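Local coordinates for WAP, Kazal, immunoglobulin, Kunitz and NTR domain-containing protein 2 (Mus musculus, PDB 6MAA) that inhibits mature myostatin (GDF8), probably alongside serine protease and metalloprotease inhibitor activity, and is represented here by its follistatin domain, at residues Thr58-Arg69 against Ile81-Arg89. Sequence-based numbering, arbitrary orientation.
Sequences TCASDGLTYYNR and ITLSVVTCR. With NO3 (nitrate ion), chain E.
Backbone pairing joins C59-S61 to S84-V86 in antiparallel sense. V86 N donates to C59 O at 2.9 Å, almost straight at the hydrogen (176°). S84 O takes the amide of S61 at 2.8 Å, a more bent bond (130° at the hydrogen), and also receives the CA-H of A60. Between these bonds A60 and V85 form a non-hydrogen-bonded pair whose side chains diverge. C59 N and V86 O are bridged by a water, which accepts from the amide and donates to the carbonyl.

One side-chain bond extends the pairing: S61 OG, placed between backbone N and carbonyl carbon (chi1 55°), accepts the amide of S84 at 3.0 Å.

The covalent link is the C59-C88 disulfide; V86 CG2 packs on C59 CB beside it. The paired strands belong to the small three-stranded sheet of a Kazal-like module: 58-60 runs in the centre between 65-66 and 85-86, and helix 69-79 leads from its hairpin to the last strand. N68, at the N-cap of that helix, holds the E52 and E54 carbonyl oxygens through ND2, next to the predicted reactive bond K53-E54.

Van der Waals packing is found in two places, where methyl groups of L83 and V85 lie against polar, flat groups. L83 sends CD2 against the carboxylate carbon of D62 (3.5 Å from CD2 to CG), while its CD1 approaches the Y66 ring obliquely; M72 of the helix touches both L83 and Y66. D62 is fixed by Y66 OH, which donates to the syn lone pair of OD2 (2.6 Å), and by L64 N, which meets OD1 from above the carboxylate plane in an Asx turn. At the other site V85 CG2 touches T58 CG2 at 3.7 Å and sits 3.8 Å above the plane of the R69 guanidinium, over its centre.

Beyond the sheet, R89 holds a nitrate, probably from the crystallisation liquor, through NH1 and NH2.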
loop_
_atom_site.group_PDB
_atom_site.type_symbol
_atom_site.label_atom_id
_atom_site.label_comp_id
_atom_site.label_asym_id
_atom_site.label_seq_id
_atom_site.Cartn_x
_atom_site.Cartn_y
_atom_site.Cartn_z
ATOM N N THR A 58 -16.459 -4.443 4.280
ATOM C CA THR A 58 -15.465 -5.183 5.054
ATOM C C THR A 58 -15.422 -4.626 6.468
ATOM O O THR A 58 -15.025 -3.474 6.666
ATOM C CB THR A 58 -14.089 -5.055 4.396
ATOM O OG1 THR A 58 -14.136 -5.595 3.069
ATOM C CG2 THR A 58 -13.037 -5.796 5.207
ATOM N N CYS A 59 -15.836 -5.426 7.449
ATOM C CA CYS A 59 -15.624 -5.049 8.836
ATOM C C CYS A 59 -14.184 -5.358 9.215
ATOM O O CYS A 59 -13.620 -6.365 8.782
ATOM C CB CYS A 59 -16.601 -5.790 9.754
ATOM S SG CYS A 59 -18.313 -5.219 9.558
ATOM N N ALA A 60 -13.588 -4.488 10.024
ATOM C CA ALA A 60 -12.167 -4.576 10.322
ATOM C C ALA A 60 -11.915 -4.613 11.824
ATOM O O ALA A 60 -12.789 -4.314 12.643
ATOM C CB ALA A 60 -11.390 -3.425 9.673
ATOM N N SER A 61 -10.670 -4.956 12.170
ATOM C CA SER A 61 -10.249 -5.143 13.554
ATOM C C SER A 61 -10.221 -3.850 14.361
ATOM O O SER A 61 -10.058 -3.915 15.584
ATOM C CB SER A 61 -8.874 -5.819 13.598
ATOM O OG SER A 61 -7.918 -5.090 12.838
ATOM N N ASP A 62 -10.360 -2.690 13.724
ATOM C CA ASP A 62 -10.509 -1.434 14.447
ATOM C C ASP A 62 -11.951 -1.156 14.846
ATOM O O ASP A 62 -12.233 -0.096 15.413
ATOM C CB ASP A 62 -9.936 -0.260 13.632
ATOM C CG ASP A 62 -10.628 -0.067 12.286
ATOM O OD1 ASP A 62 -11.501 -0.879 11.917
ATOM O OD2 ASP A 62 -10.281 0.906 11.584
ATOM N N GLY A 63 -12.866 -2.078 14.560
ATOM C CA GLY A 63 -14.271 -1.853 14.825
ATOM C C GLY A 63 -14.983 -1.005 13.794
ATOM O O GLY A 63 -16.142 -0.637 14.011
ATOM N N LEU A 64 -14.336 -0.681 12.682
ATOM C CA LEU A 64 -14.929 0.148 11.643
ATOM C C LEU A 64 -15.123 -0.681 10.380
ATOM O O LEU A 64 -14.594 -1.785 10.254
ATOM C CB LEU A 64 -14.053 1.376 11.361
ATOM C CG LEU A 64 -13.738 2.237 12.587
ATOM C CD1 LEU A 64 -12.840 3.410 12.206
ATOM C CD2 LEU A 64 -15.016 2.718 13.267
ATOM N N THR A 65 -15.903 -0.134 9.450
ATOM C CA THR A 65 -16.275 -0.815 8.216
ATOM C C THR A 65 -15.745 -0.033 7.016
ATOM O O THR A 65 -15.759 1.206 7.009
ATOM C CB THR A 65 -17.799 -0.962 8.118
ATOM O OG1 THR A 65 -18.298 -1.547 9.326
ATOM C CG2 THR A 65 -18.194 -1.859 6.959
ATOM N N TYR A 66 -15.289 -0.761 5.997
ATOM C CA TYR A 66 -14.680 -0.171 4.813
ATOM C C TYR A 66 -15.409 -0.607 3.549
ATOM O O TYR A 66 -15.983 -1.698 3.486
ATOM C CB TYR A 66 -13.176 -0.513 4.759
ATOM C CG TYR A 66 -12.468 0.108 5.939
ATOM C CD1 TYR A 66 -11.962 1.400 5.861
ATOM C CD2 TYR A 66 -12.379 -0.563 7.158
ATOM C CE1 TYR A 66 -11.366 2.002 6.949
ATOM C CE2 TYR A 66 -11.784 0.031 8.257
ATOM C CZ TYR A 66 -11.278 1.316 8.147
ATOM O OH TYR A 66 -10.697 1.927 9.228
ATOM N N TYR A 67 -15.377 0.265 2.536
ATOM C CA TYR A 67 -16.127 0.019 1.307
ATOM C C TYR A 67 -15.666 -1.263 0.612
ATOM O O TYR A 67 -16.487 -1.997 0.042
ATOM C CB TYR A 67 -15.994 1.242 0.395
ATOM C CG TYR A 67 -16.916 1.262 -0.798
ATOM C CD1 TYR A 67 -16.544 0.662 -1.998
ATOM C CD2 TYR A 67 -18.158 1.896 -0.737
ATOM C CE1 TYR A 67 -17.379 0.693 -3.103
ATOM C CE2 TYR A 67 -19.003 1.925 -1.837
ATOM C CZ TYR A 67 -18.606 1.318 -3.017
ATOM O OH TYR A 67 -19.432 1.334 -4.117
ATOM N N ASN A 68 -14.363 -1.546 0.646
ATOM C CA ASN A 68 -13.804 -2.839 0.262
ATOM C C ASN A 68 -12.438 -2.974 0.929
ATOM O O ASN A 68 -12.008 -2.096 1.679
ATOM C CB ASN A 68 -13.773 -3.048 -1.261
ATOM C CG ASN A 68 -12.895 -2.041 -1.983
ATOM O OD1 ASN A 68 -11.871 -1.600 -1.464
ATOM N ND2 ASN A 68 -13.300 -1.676 -3.195
ATOM N N ARG A 69 -11.760 -4.092 0.665
ATOM C CA ARG A 69 -10.477 -4.341 1.317
ATOM C C ARG A 69 -9.416 -3.335 0.897
ATOM O O ARG A 69 -8.536 -2.996 1.696
ATOM C CB ARG A 69 -9.995 -5.755 1.013
ATOM C CG ARG A 69 -10.826 -6.828 1.671
ATOM C CD ARG A 69 -10.132 -8.161 1.563
ATOM N NE ARG A 69 -10.921 -9.230 2.155
ATOM C CZ ARG A 69 -10.403 -10.375 2.581
ATOM N NH1 ARG A 69 -9.096 -10.578 2.493
ATOM N NH2 ARG A 69 -11.184 -11.306 3.111
ATOM N N ILE A 81 -0.831 1.583 10.618
ATOM C CA ILE A 81 -1.315 0.512 11.477
ATOM C C ILE A 81 -1.617 -0.714 10.620
ATOM O O ILE A 81 -1.531 -0.678 9.395
ATOM C CB ILE A 81 -2.559 0.931 12.292
ATOM C CG1 ILE A 81 -3.734 1.211 11.348
ATOM C CG2 ILE A 81 -2.247 2.144 13.165
ATOM C CD1 ILE A 81 -5.034 1.541 12.057
ATOM N N THR A 82 -1.990 -1.804 11.283
ATOM C CA THR A 82 -2.431 -3.018 10.609
ATOM C C THR A 82 -3.904 -3.235 10.920
ATOM O O THR A 82 -4.312 -3.164 12.083
ATOM C CB THR A 82 -1.616 -4.226 11.076
ATOM O OG1 THR A 82 -0.248 -4.057 10.690
ATOM C CG2 THR A 82 -2.147 -5.505 10.454
ATOM N N LEU A 83 -4.698 -3.484 9.880
ATOM C CA LEU A 83 -6.123 -3.756 10.011
ATOM C C LEU A 83 -6.419 -5.111 9.388
ATOM O O LEU A 83 -6.060 -5.357 8.232
ATOM C CB LEU A 83 -6.945 -2.675 9.293
ATOM C CG LEU A 83 -6.904 -1.262 9.884
ATOM C CD1 LEU A 83 -7.688 -0.291 9.012
ATOM C CD2 LEU A 83 -7.443 -1.280 11.306
ATOM N N SER A 84 -7.071 -5.987 10.144
ATOM C CA SER A 84 -7.460 -7.296 9.638
ATOM C C SER A 84 -8.975 -7.384 9.502
ATOM O O SER A 84 -9.728 -6.657 10.155
ATOM C CB SER A 84 -6.946 -8.425 10.538
ATOM O OG SER A 84 -7.331 -8.209 11.881
ATOM N N VAL A 85 -9.415 -8.295 8.640
ATOM C CA VAL A 85 -10.835 -8.480 8.366
ATOM C C VAL A 85 -11.480 -9.251 9.507
ATOM O O VAL A 85 -10.907 -10.216 10.029
ATOM C CB VAL A 85 -11.016 -9.205 7.021
ATOM C CG1 VAL A 85 -12.487 -9.511 6.765
ATOM C CG2 VAL A 85 -10.419 -8.376 5.884
ATOM N N VAL A 86 -12.677 -8.824 9.905
ATOM C CA VAL A 86 -13.515 -9.576 10.831
ATOM C C VAL A 86 -14.888 -9.753 10.194
ATOM O O VAL A 86 -15.246 -9.069 9.230
ATOM C CB VAL A 86 -13.633 -8.914 12.223
ATOM C CG1 VAL A 86 -12.253 -8.682 12.835
ATOM C CG2 VAL A 86 -14.418 -7.619 12.140
ATOM N N THR A 87 -15.658 -10.696 10.737
ATOM C CA THR A 87 -17.009 -10.930 10.243
ATOM C C THR A 87 -17.922 -9.805 10.710
ATOM O O THR A 87 -17.918 -9.444 11.886
ATOM C CB THR A 87 -17.528 -12.266 10.784
ATOM O OG1 THR A 87 -16.563 -13.290 10.528
ATOM C CG2 THR A 87 -18.841 -12.646 10.117
ATOM N N CYS A 88 -18.697 -9.230 9.794
ATOM C CA CYS A 88 -19.733 -8.295 10.218
ATOM C C CYS A 88 -20.870 -9.073 10.870
ATOM O O CYS A 88 -21.336 -10.081 10.328
ATOM C CB CYS A 88 -20.274 -7.505 9.023
ATOM S SG CYS A 88 -19.083 -6.462 8.133
ATOM N N ARG A 89 -21.315 -8.617 12.038
ATOM C CA ARG A 89 -22.471 -9.209 12.695
ATOM C C ARG A 89 -23.546 -8.150 12.900
ATOM O O ARG A 89 -23.248 -6.956 13.001
ATOM C CB ARG A 89 -22.101 -9.878 14.036
ATOM C CG ARG A 89 -21.679 -8.923 15.146
ATOM C CD ARG A 89 -21.549 -9.646 16.490
ATOM N NE ARG A 89 -21.456 -8.689 17.589
ATOM C CZ ARG A 89 -20.318 -8.276 18.136
ATOM N NH1 ARG A 89 -19.162 -8.756 17.706
ATOM N NH2 ARG A 89 -20.336 -7.390 19.122
HETATM N N NO3 E . -16.921 -6.650 19.673
HETATM O O1 NO3 E . -15.863 -6.089 20.089
HETATM O O2 NO3 E . -16.890 -7.869 19.323
HETATM O O3 NO3 E . -17.999 -5.989 19.622
HETATM O O HOH W 1 -16.211 -8.247 6.744
HETATM O O HOH W 2 -6.676 -3.275 14.535
#